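Local atomic coordinates of beta-mannosidase (Trichoderma harzianum, PDB entry 4CVU), a protein that probably hydrolyses terminal beta-linked mannose residues from the non-reducing ends of oligosaccharides, as a fungal member of glycoside hydrolase family 2. Residues S228-F236 with Y470-H478; M648-P659 with W671-D681. One frame throughout, in Å; residues are numbered along the deposited sequence.

Contact 1 of 2, residues S228-F236 with Y470-H478; sequences SLNTDIDIF and YNVRRLNHH. With CD (cadmium ion), chain S; MAN (alpha-D-mannopyranose), chain E; NAG (2-acetamido-2-deoxy-beta-D-glucopyranose), chain B.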
# COMPACT_ATOMS: atom_id res chain seq x y z
N SER A 228 0.85 -47.07 6.86
CA SER A 228 2.23 -46.65 7.11
C SER A 228 2.28 -45.26 7.77
O SER A 228 1.79 -44.29 7.20
CB SER A 228 3.00 -46.61 5.79
OG SER A 228 4.29 -46.08 6.01
N LEU A 229 2.88 -45.18 8.95
CA LEU A 229 3.06 -43.90 9.64
C LEU A 229 4.33 -43.16 9.23
O LEU A 229 4.30 -41.96 8.97
CB LEU A 229 3.12 -44.11 11.16
CG LEU A 229 1.78 -44.38 11.83
CD1 LEU A 229 1.98 -45.03 13.18
CD2 LEU A 229 0.95 -43.10 11.95
N ASN A 230 5.43 -43.89 9.19
CA ASN A 230 6.78 -43.32 9.07
C ASN A 230 7.78 -44.46 8.77
O ASN A 230 7.60 -45.59 9.22
CB ASN A 230 7.16 -42.62 10.39
CG ASN A 230 8.42 -41.77 10.27
OD1 ASN A 230 8.81 -41.39 9.17
ND2 ASN A 230 9.03 -41.44 11.40
N THR A 231 8.84 -44.16 8.02
CA THR A 231 9.79 -45.19 7.57
C THR A 231 11.23 -44.67 7.63
O THR A 231 11.56 -43.67 7.00
CB THR A 231 9.45 -45.63 6.13
OG1 THR A 231 8.14 -46.23 6.10
CG2 THR A 231 10.48 -46.64 5.61
N ASP A 232 12.07 -45.36 8.41
CA ASP A 232 13.49 -45.02 8.53
C ASP A 232 14.26 -45.96 7.62
O ASP A 232 14.26 -47.18 7.84
CB ASP A 232 13.94 -45.16 9.99
CG ASP A 232 15.41 -44.75 10.22
OD1 ASP A 232 16.23 -44.74 9.26
OD2 ASP A 232 15.76 -44.47 11.41
N ILE A 233 14.88 -45.39 6.58
CA ILE A 233 15.83 -46.12 5.72
C ILE A 233 17.21 -45.57 6.04
O ILE A 233 17.42 -44.31 6.01
CB ILE A 233 15.57 -45.91 4.22
CG1 ILE A 233 14.11 -46.25 3.83
CG2 ILE A 233 16.53 -46.76 3.40
CD1 ILE A 233 13.70 -47.68 4.09
N ASP A 234 18.12 -46.47 6.38
CA ASP A 234 19.48 -46.09 6.75
C ASP A 234 20.41 -46.89 5.84
O ASP A 234 20.51 -48.12 5.97
CB ASP A 234 19.76 -46.40 8.22
CG ASP A 234 21.00 -45.69 8.77
OD1 ASP A 234 21.52 -44.72 8.14
OD2 ASP A 234 21.45 -46.10 9.84
N ILE A 235 21.00 -46.20 4.88
CA ILE A 235 21.97 -46.80 3.99
C ILE A 235 23.35 -46.31 4.42
O ILE A 235 23.62 -45.10 4.42
CB ILE A 235 21.72 -46.43 2.54
CG1 ILE A 235 20.33 -46.94 2.13
CG2 ILE A 235 22.77 -47.08 1.68
CD1 ILE A 235 19.92 -46.54 0.74
N PHE A 236 24.18 -47.25 4.84
CA PHE A 236 25.51 -46.94 5.36
C PHE A 236 26.51 -48.02 4.91
O PHE A 236 26.12 -49.04 4.36
CB PHE A 236 25.49 -46.83 6.89
CG PHE A 236 24.89 -48.02 7.58
CD1 PHE A 236 23.51 -48.20 7.64
CD2 PHE A 236 25.71 -48.97 8.18
CE1 PHE A 236 22.96 -49.28 8.27
CE2 PHE A 236 25.17 -50.07 8.80
CZ PHE A 236 23.79 -50.23 8.84
N TYR A 470 10.73 -39.11 15.86
CA TYR A 470 9.91 -38.99 14.64
C TYR A 470 10.68 -38.35 13.46
O TYR A 470 10.74 -38.88 12.36
CB TYR A 470 8.66 -38.17 14.93
CG TYR A 470 7.86 -37.87 13.67
CD1 TYR A 470 7.26 -38.91 12.97
CD2 TYR A 470 7.73 -36.57 13.17
CE1 TYR A 470 6.54 -38.67 11.81
CE2 TYR A 470 7.01 -36.31 12.02
CZ TYR A 470 6.41 -37.35 11.34
OH TYR A 470 5.69 -37.13 10.19
N ASN A 471 11.27 -37.18 13.70
CA ASN A 471 11.94 -36.45 12.61
C ASN A 471 13.26 -37.08 12.14
O ASN A 471 13.50 -37.13 10.92
CB ASN A 471 12.11 -35.01 12.98
CG ASN A 471 10.79 -34.28 12.98
OD1 ASN A 471 10.20 -34.04 11.92
ND2 ASN A 471 10.31 -33.92 14.17
N VAL A 472 14.09 -37.59 13.06
CA VAL A 472 15.31 -38.33 12.67
C VAL A 472 14.97 -39.55 11.80
O VAL A 472 15.60 -39.77 10.75
CB VAL A 472 16.15 -38.77 13.89
CG1 VAL A 472 17.13 -39.88 13.50
CG2 VAL A 472 16.94 -37.60 14.47
N ARG A 473 13.96 -40.32 12.22
CA ARG A 473 13.48 -41.47 11.42
C ARG A 473 12.90 -41.06 10.08
O ARG A 473 13.21 -41.67 9.04
CB ARG A 473 12.45 -42.32 12.20
CG ARG A 473 13.02 -43.10 13.36
CD ARG A 473 11.92 -43.76 14.21
NE ARG A 473 11.25 -44.90 13.56
CZ ARG A 473 11.83 -46.08 13.33
NH1 ARG A 473 13.11 -46.29 13.67
NH2 ARG A 473 11.14 -47.06 12.76
N ARG A 474 12.06 -40.01 10.10
CA ARG A 474 11.41 -39.49 8.89
C ARG A 474 12.41 -39.06 7.81
O ARG A 474 12.23 -39.37 6.64
CB ARG A 474 10.46 -38.32 9.24
CG ARG A 474 9.74 -37.68 8.04
CD ARG A 474 8.71 -36.61 8.46
NE ARG A 474 9.35 -35.46 9.10
CZ ARG A 474 9.87 -34.42 8.45
NH1 ARG A 474 9.81 -34.34 7.13
NH2 ARG A 474 10.45 -33.44 9.13
N LEU A 475 13.46 -38.36 8.24
CA LEU A 475 14.37 -37.65 7.33
C LEU A 475 15.60 -38.44 6.90
O LEU A 475 16.24 -38.08 5.92
CB LEU A 475 14.81 -36.33 7.96
CG LEU A 475 13.69 -35.29 8.05
CD1 LEU A 475 14.15 -34.07 8.85
CD2 LEU A 475 13.26 -34.84 6.67
N ASN A 476 15.88 -39.56 7.61
CA ASN A 476 17.15 -40.26 7.48
C ASN A 476 17.49 -40.77 6.08
O ASN A 476 18.66 -40.89 5.74
CB ASN A 476 17.21 -41.46 8.45
CG ASN A 476 18.61 -41.94 8.66
OD1 ASN A 476 19.44 -41.24 9.23
ND2 ASN A 476 18.91 -43.11 8.15
N HIS A 477 16.47 -41.06 5.29
CA HIS A 477 16.69 -41.63 3.96
C HIS A 477 17.07 -40.64 2.87
O HIS A 477 17.34 -41.05 1.74
CB HIS A 477 15.41 -42.32 3.50
CG HIS A 477 14.33 -41.37 3.13
ND1 HIS A 477 14.10 -40.98 1.83
CD2 HIS A 477 13.41 -40.72 3.89
CE1 HIS A 477 13.09 -40.14 1.79
NE2 HIS A 477 12.66 -39.96 3.02
N HIS A 478 17.00 -39.34 3.17
CA HIS A 478 17.32 -38.30 2.20
C HIS A 478 18.81 -38.20 1.98
O HIS A 478 19.55 -37.94 2.93
CB HIS A 478 16.77 -36.96 2.67
CG HIS A 478 15.30 -36.85 2.54
ND1 HIS A 478 14.68 -36.79 1.31
CD2 HIS A 478 14.31 -36.82 3.46
CE1 HIS A 478 13.38 -36.68 1.48
NE2 HIS A 478 13.12 -36.73 2.78
CD CD S . 10.24 -38.69 3.56
C1 MAN E . 9.64 -45.92 20.13
C2 MAN E . 8.20 -46.32 20.36
C3 MAN E . 7.94 -47.64 19.65
C4 MAN E . 8.42 -47.60 18.19
C5 MAN E . 9.81 -46.99 18.05
C6 MAN E . 10.18 -46.79 16.59
O2 MAN E . 7.34 -45.33 19.80
O3 MAN E . 6.54 -47.89 19.66
O4 MAN E . 8.52 -48.91 17.66
O5 MAN E . 9.90 -45.79 18.74
O6 MAN E . 9.25 -45.98 15.90
C1 NAG B . 18.10 -50.89 11.86
C2 NAG B . 19.13 -51.47 12.83
C3 NAG B . 18.47 -51.76 14.16
C4 NAG B . 17.82 -50.48 14.71
C5 NAG B . 16.90 -49.88 13.65
C6 NAG B . 16.31 -48.52 13.99
C7 NAG B . 20.97 -52.72 11.80
C8 NAG B . 21.41 -54.02 11.19
N2 NAG B . 19.71 -52.66 12.23
O3 NAG B . 19.47 -52.23 15.03
O4 NAG B . 17.06 -50.78 15.86
O5 NAG B . 17.58 -49.72 12.43
O6 NAG B . 15.34 -48.22 12.99
O7 NAG B . 21.76 -51.79 11.87
O HOH W 1 10.19 -40.97 5.84
O HOH W 2 14.06 -42.35 6.46
O HOH W 3 20.35 -43.41 4.41
O HOH W 4 10.95 -36.86 5.02
O HOH W 5 8.07 -39.66 2.34

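Contact 2 of 2, residues M648-P659 with W671-D681; sequences MTLAVERYYPTP and WCHATQLFQAD. With NAG (2-acetamido-2-deoxy-beta-D-glucopyranose), chain C; NAG (2-acetamido-2-deoxy-beta-D-glucopyranose), chain D; NAG (2-acetamido-2-deoxy-beta-D-glucopyranose), chain H.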
# COMPACT_ATOMS: atom_id res chain seq x y z
N MET A 648 23.64 0.74 9.02
CA MET A 648 23.67 0.81 7.60
C MET A 648 24.10 2.17 7.12
O MET A 648 24.84 2.29 6.12
CB MET A 648 22.25 0.44 7.05
CG MET A 648 21.87 -0.99 7.29
SD MET A 648 20.28 -1.30 6.40
CE MET A 648 19.33 -0.43 7.59
N THR A 649 23.67 3.23 7.80
CA THR A 649 23.93 4.61 7.38
C THR A 649 25.42 4.90 7.48
O THR A 649 25.99 5.50 6.57
CB THR A 649 23.15 5.65 8.23
OG1 THR A 649 21.76 5.35 8.21
CG2 THR A 649 23.32 7.08 7.70
N LEU A 650 26.03 4.46 8.56
CA LEU A 650 27.46 4.70 8.75
C LEU A 650 28.34 3.93 7.73
O LEU A 650 29.37 4.45 7.25
CB LEU A 650 27.87 4.34 10.16
CG LEU A 650 27.42 5.21 11.34
CD1 LEU A 650 27.98 4.67 12.64
CD2 LEU A 650 27.82 6.68 11.16
N ALA A 651 27.93 2.69 7.43
CA ALA A 651 28.59 1.87 6.45
C ALA A 651 28.68 2.58 5.10
O ALA A 651 29.76 2.68 4.53
CB ALA A 651 27.86 0.53 6.31
N VAL A 652 27.53 3.04 4.59
CA VAL A 652 27.48 3.77 3.37
C VAL A 652 28.32 5.05 3.43
O VAL A 652 29.09 5.30 2.53
CB VAL A 652 26.03 4.17 2.98
CG1 VAL A 652 26.06 5.09 1.80
CG2 VAL A 652 25.20 2.95 2.66
N GLU A 653 28.17 5.83 4.50
CA GLU A 653 28.80 7.13 4.58
C GLU A 653 30.30 6.97 4.57
O GLU A 653 31.00 7.78 4.01
CB GLU A 653 28.38 7.92 5.82
CG GLU A 653 26.96 8.47 5.75
CD GLU A 653 26.48 9.03 7.08
OE1 GLU A 653 27.14 8.86 8.13
OE2 GLU A 653 25.43 9.68 7.04
N ARG A 654 30.78 5.88 5.15
CA ARG A 654 32.23 5.67 5.28
C ARG A 654 32.88 5.23 3.97
O ARG A 654 34.04 5.57 3.74
CB ARG A 654 32.53 4.66 6.35
CG ARG A 654 34.03 4.44 6.58
CD ARG A 654 34.27 3.42 7.69
NE ARG A 654 34.10 3.97 9.03
CZ ARG A 654 35.07 4.57 9.74
NH1 ARG A 654 36.29 4.74 9.26
NH2 ARG A 654 34.79 5.04 10.95
N TYR A 655 32.12 4.54 3.11
CA TYR A 655 32.70 3.86 1.96
C TYR A 655 32.13 4.18 0.59
O TYR A 655 32.87 4.10 -0.41
CB TYR A 655 32.63 2.33 2.17
CG TYR A 655 33.47 1.85 3.32
CD1 TYR A 655 34.87 1.83 3.24
CD2 TYR A 655 32.89 1.40 4.48
CE1 TYR A 655 35.64 1.37 4.29
CE2 TYR A 655 33.65 0.95 5.53
CZ TYR A 655 35.02 0.94 5.45
OH TYR A 655 35.75 0.48 6.51
N TYR A 656 30.85 4.55 0.53
CA TYR A 656 30.13 4.68 -0.75
C TYR A 656 29.51 6.05 -1.00
O TYR A 656 29.16 6.75 -0.07
CB TYR A 656 29.06 3.60 -0.85
CG TYR A 656 29.67 2.24 -0.87
CD1 TYR A 656 30.07 1.66 -2.06
CD2 TYR A 656 29.93 1.57 0.32
CE1 TYR A 656 30.69 0.40 -2.08
CE2 TYR A 656 30.55 0.34 0.33
CZ TYR A 656 30.94 -0.24 -0.87
OH TYR A 656 31.55 -1.46 -0.81
N PRO A 657 29.33 6.42 -2.27
CA PRO A 657 28.76 7.75 -2.46
C PRO A 657 27.42 7.80 -1.73
O PRO A 657 26.76 6.79 -1.66
CB PRO A 657 28.61 7.86 -3.98
CG PRO A 657 29.57 6.84 -4.54
CD PRO A 657 29.56 5.73 -3.55
N THR A 658 27.07 8.97 -1.19
CA THR A 658 25.87 9.13 -0.37
C THR A 658 24.80 9.81 -1.19
O THR A 658 24.92 11.00 -1.49
CB THR A 658 26.15 10.03 0.85
OG1 THR A 658 26.73 11.23 0.36
CG2 THR A 658 27.12 9.35 1.83
N PRO A 659 23.75 9.08 -1.55
CA PRO A 659 22.84 9.73 -2.49
C PRO A 659 22.20 11.02 -1.96
O PRO A 659 22.04 11.17 -0.75
CB PRO A 659 21.77 8.67 -2.75
CG PRO A 659 22.46 7.39 -2.48
CD PRO A 659 23.44 7.66 -1.37
N TRP A 671 19.45 5.05 -1.77
CA TRP A 671 20.03 4.71 -0.45
C TRP A 671 19.89 3.20 -0.19
O TRP A 671 20.77 2.59 0.34
CB TRP A 671 19.37 5.55 0.71
CG TRP A 671 20.09 6.81 0.97
CD1 TRP A 671 19.93 8.03 0.36
CD2 TRP A 671 21.19 6.97 1.87
NE1 TRP A 671 20.84 8.92 0.85
CE2 TRP A 671 21.64 8.29 1.76
CE3 TRP A 671 21.85 6.11 2.74
CZ2 TRP A 671 22.70 8.79 2.51
CZ3 TRP A 671 22.91 6.59 3.50
CH2 TRP A 671 23.32 7.92 3.38
N CYS A 672 18.76 2.60 -0.52
CA CYS A 672 18.65 1.15 -0.36
C CYS A 672 19.76 0.36 -1.10
O CYS A 672 20.23 -0.65 -0.60
CB CYS A 672 17.26 0.65 -0.82
SG CYS A 672 15.94 1.12 0.34
N HIS A 673 20.14 0.81 -2.29
CA HIS A 673 21.11 0.14 -3.14
C HIS A 673 22.53 0.31 -2.60
O HIS A 673 23.30 -0.64 -2.61
CB HIS A 673 20.98 0.70 -4.55
CG HIS A 673 21.88 0.06 -5.55
ND1 HIS A 673 21.82 -1.27 -5.84
CD2 HIS A 673 22.84 0.57 -6.33
CE1 HIS A 673 22.72 -1.57 -6.76
NE2 HIS A 673 23.35 -0.46 -7.09
N ALA A 674 22.85 1.49 -2.08
CA ALA A 674 24.20 1.68 -1.44
C ALA A 674 24.46 0.76 -0.26
O ALA A 674 25.61 0.30 -0.06
CB ALA A 674 24.41 3.14 -1.04
N THR A 675 23.44 0.54 0.59
CA THR A 675 23.55 -0.41 1.71
C THR A 675 23.85 -1.79 1.18
O THR A 675 24.64 -2.52 1.78
CB THR A 675 22.33 -0.43 2.68
OG1 THR A 675 21.17 -1.01 2.02
CG2 THR A 675 22.00 0.94 3.18
N GLN A 676 23.26 -2.15 0.03
CA GLN A 676 23.52 -3.44 -0.59
C GLN A 676 24.93 -3.56 -1.14
O GLN A 676 25.44 -4.63 -1.17
CB GLN A 676 22.53 -3.70 -1.74
CG GLN A 676 21.16 -3.95 -1.22
CD GLN A 676 20.23 -4.44 -2.29
OE1 GLN A 676 20.64 -4.88 -3.36
NE2 GLN A 676 18.96 -4.46 -1.97
N LEU A 677 25.51 -2.47 -1.62
CA LEU A 677 26.83 -2.50 -2.18
C LEU A 677 27.83 -2.78 -1.07
O LEU A 677 28.83 -3.49 -1.29
CB LEU A 677 27.19 -1.17 -2.84
CG LEU A 677 26.43 -0.77 -4.12
CD1 LEU A 677 26.96 0.57 -4.58
CD2 LEU A 677 26.57 -1.81 -5.23
N PHE A 678 27.57 -2.18 0.09
CA PHE A 678 28.50 -2.34 1.23
C PHE A 678 28.44 -3.80 1.70
O PHE A 678 29.46 -4.43 1.83
CB PHE A 678 28.15 -1.40 2.39
CG PHE A 678 28.90 -1.73 3.62
CD1 PHE A 678 30.17 -1.24 3.82
CD2 PHE A 678 28.36 -2.59 4.54
CE1 PHE A 678 30.90 -1.60 4.94
CE2 PHE A 678 29.09 -2.97 5.65
CZ PHE A 678 30.36 -2.46 5.86
N GLN A 679 27.23 -4.36 1.84
CA GLN A 679 27.05 -5.76 2.25
C GLN A 679 27.71 -6.71 1.28
O GLN A 679 28.33 -7.66 1.71
CB GLN A 679 25.55 -6.12 2.34
CG GLN A 679 25.20 -7.52 2.87
CD GLN A 679 23.75 -7.89 2.47
OE1 GLN A 679 23.31 -7.43 1.46
NE2 GLN A 679 23.09 -8.76 3.21
N ALA A 680 27.50 -6.52 -0.04
CA ALA A 680 28.12 -7.41 -1.04
C ALA A 680 29.65 -7.41 -0.91
O ALA A 680 30.28 -8.46 -0.91
CB ALA A 680 27.76 -6.95 -2.40
N ASP A 681 30.20 -6.23 -0.85
CA ASP A 681 31.65 -6.06 -0.86
C ASP A 681 32.25 -6.65 0.42
O ASP A 681 33.34 -7.22 0.40
CB ASP A 681 32.01 -4.58 -1.05
CG ASP A 681 32.04 -4.15 -2.54
OD1 ASP A 681 32.08 -5.03 -3.42
OD2 ASP A 681 32.00 -2.92 -2.84
C1 NAG C . 18.33 7.62 10.06
C2 NAG C . 19.50 8.32 9.42
C3 NAG C . 20.76 8.31 10.29
C4 NAG C . 20.49 8.70 11.75
C5 NAG C . 19.33 7.89 12.22
C6 NAG C . 18.94 8.20 13.67
C7 NAG C . 19.58 8.24 6.98
C8 NAG C . 20.07 7.54 5.74
N2 NAG C . 19.86 7.70 8.15
O3 NAG C . 21.73 9.17 9.75
O4 NAG C . 21.59 8.39 12.59
O5 NAG C . 18.20 8.10 11.39
O6 NAG C . 18.60 9.57 13.79
O7 NAG C . 18.96 9.31 6.85
C1 NAG D . 22.54 9.44 12.74
C2 NAG D . 23.26 9.21 14.06
C3 NAG D . 24.41 10.16 14.27
C4 NAG D . 25.32 10.15 13.06
C5 NAG D . 24.51 10.44 11.82
C6 NAG D . 25.39 10.36 10.57
C7 NAG D . 22.11 8.43 16.09
C8 NAG D . 21.06 8.75 17.11
N2 NAG D . 22.32 9.36 15.14
O3 NAG D . 25.14 9.72 15.38
O4 NAG D . 26.34 11.12 13.22
O5 NAG D . 23.47 9.48 11.67
O6 NAG D . 24.55 10.42 9.44
O7 NAG D . 22.75 7.38 16.18
C1 NAG H . 18.19 11.88 0.60
C2 NAG H . 17.92 13.36 0.97
C3 NAG H . 18.89 13.91 2.01
C4 NAG H . 18.99 12.95 3.18
C5 NAG H . 19.39 11.57 2.66
C6 NAG H . 19.48 10.54 3.81
C7 NAG H . 16.84 14.88 -0.57
C8 NAG H . 16.96 15.83 -1.74
N2 NAG H . 17.93 14.24 -0.16
O3 NAG H . 18.40 15.15 2.46
O4 NAG H . 19.97 13.43 4.08
O5 NAG H . 18.43 11.11 1.75
O6 NAG H . 18.26 10.46 4.51
O7 NAG H . 15.77 14.74 -0.01

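Contact 1 of 2, residues S228-F236 with Y470-H478
Tyr470 meets Asn230 where the last turns of helix 458-475 cross strand 227-237. Tyr470 O accepts from Asn230 ND2 (3.2 Å), in the carbonyl plane and on a lone pair, while also taking the helical bond from Arg474 N; an asparagine amide suits this second-donor role. Arg473 then passes over the strand. With CG set beside the backbone N (chi1 -70°) and a bend at chi3, its guanidinium lies with one face toward Asp232 CB and the other under the C6-O6 arm of a mannose. Asp232 OD2 stands 3.9 Å from Arg473 NH1, a long salt bridge of charges alone, the oxygen being well out of the guanidinium plane; Arg473 NH1 instead points to O6 of an N-acetylglucosamine (3.0 Å) and to Asn528, and NE forms a salt bridge with Asp259. A water bridges Arg474 O and Thr231 O. Asn476 gives ND2 to both Ile233 O (2.9 Å) and, from above the carboxylate plane, Asp234 OD1 (3.1 Å); its OD1 goes to Ser529, and Asp234 is also held by His530 N and Ser531 OG. His477 packs CB on Ile233 CB (3.7 Å), while NE2 binds a cadmium ion that Asp430 also holds; its other polar partner is Arg345. Strand 227-237, an outer strand of a sheet consistent with the Ig-like domain of family 2, pairs with strand 252-261 and packs on helix 458-475, with helix 506-528 alongside.

Contact 2 of 2, residues M648-P659 with W671-D681
Val652 fits against Ala674 and Thr675 where helical residues 648-655 cross helical residues 671-681 at 79°, the axes of these segments 8.9 Å apart at closest approach. Val652 CG2 reaches Ala674 CB (3.8 Å), and CG1, anti to the backbone N (chi1 172°), turns to Trp671 CZ3; a small branched residue facing an alanine allows this close approach. On one side of Val652, the methyl of Ala651 sits almost squarely over the Phe678 ring, 3.5 Å from Ala651 CB to the centroid, a CH-pi contact suited to alanine, whose lone methyl lets the ring lie close to the helix. Tyr656, just beyond the helix, lays a ring face on Leu677 CB and turns CE2 to the backbone and CB of Phe678. Tyr656 OH donates to the anti lone pair of Asp681 OD2 (2.5 Å), an oxygen shared with Tyr886.

Trp671 is the tight boundary between protein and glycan: Pro659 CD lies over one face, 3.7 Å from the centroid of the five-membered ring, and N-acetylglucosamine carbons cover the opposite one. Trp671 NE1 donates to Pro659 O (3.0 Å) from above the carbonyl plane. The looser side is made by Thr658, Glu653 and Thr649, which only graze the indole. Thr649 OG1 accepts from N2 of one sugar and also bonds to Gln645 O. Glu653 OE2 accepts from O6 of a second N-acetylglucosamine (2.7 Å). These are two consecutive helices packed almost at right angles; helix 664-692 precedes strand 702-705 of the mixed sheet, consistent with the outer helices of the family 2 (beta/alpha)8 catalytic barrel.

How the contacts relate
Both contacts are largely buried, yet they lie on opposite sides of the chain's centre, about 47 Å apart between centres, and share no helix or strand. Contact 1 joins elements distant in sequence, an edge strand and a helix of different domains, and its chemistry is polar: amides, carboxylates, bridging waters and a metal-bound histidine. Contact 2 links two helices that follow closely in the chain, and relies on methyl, proline and aromatic packing with two side-chain hydrogen bonds across it. Each reaches attached glycans at one margin, but through an arginine guanidinium in contact 1 and mainly through an indole face, a threonine and a glutamate in contact 2.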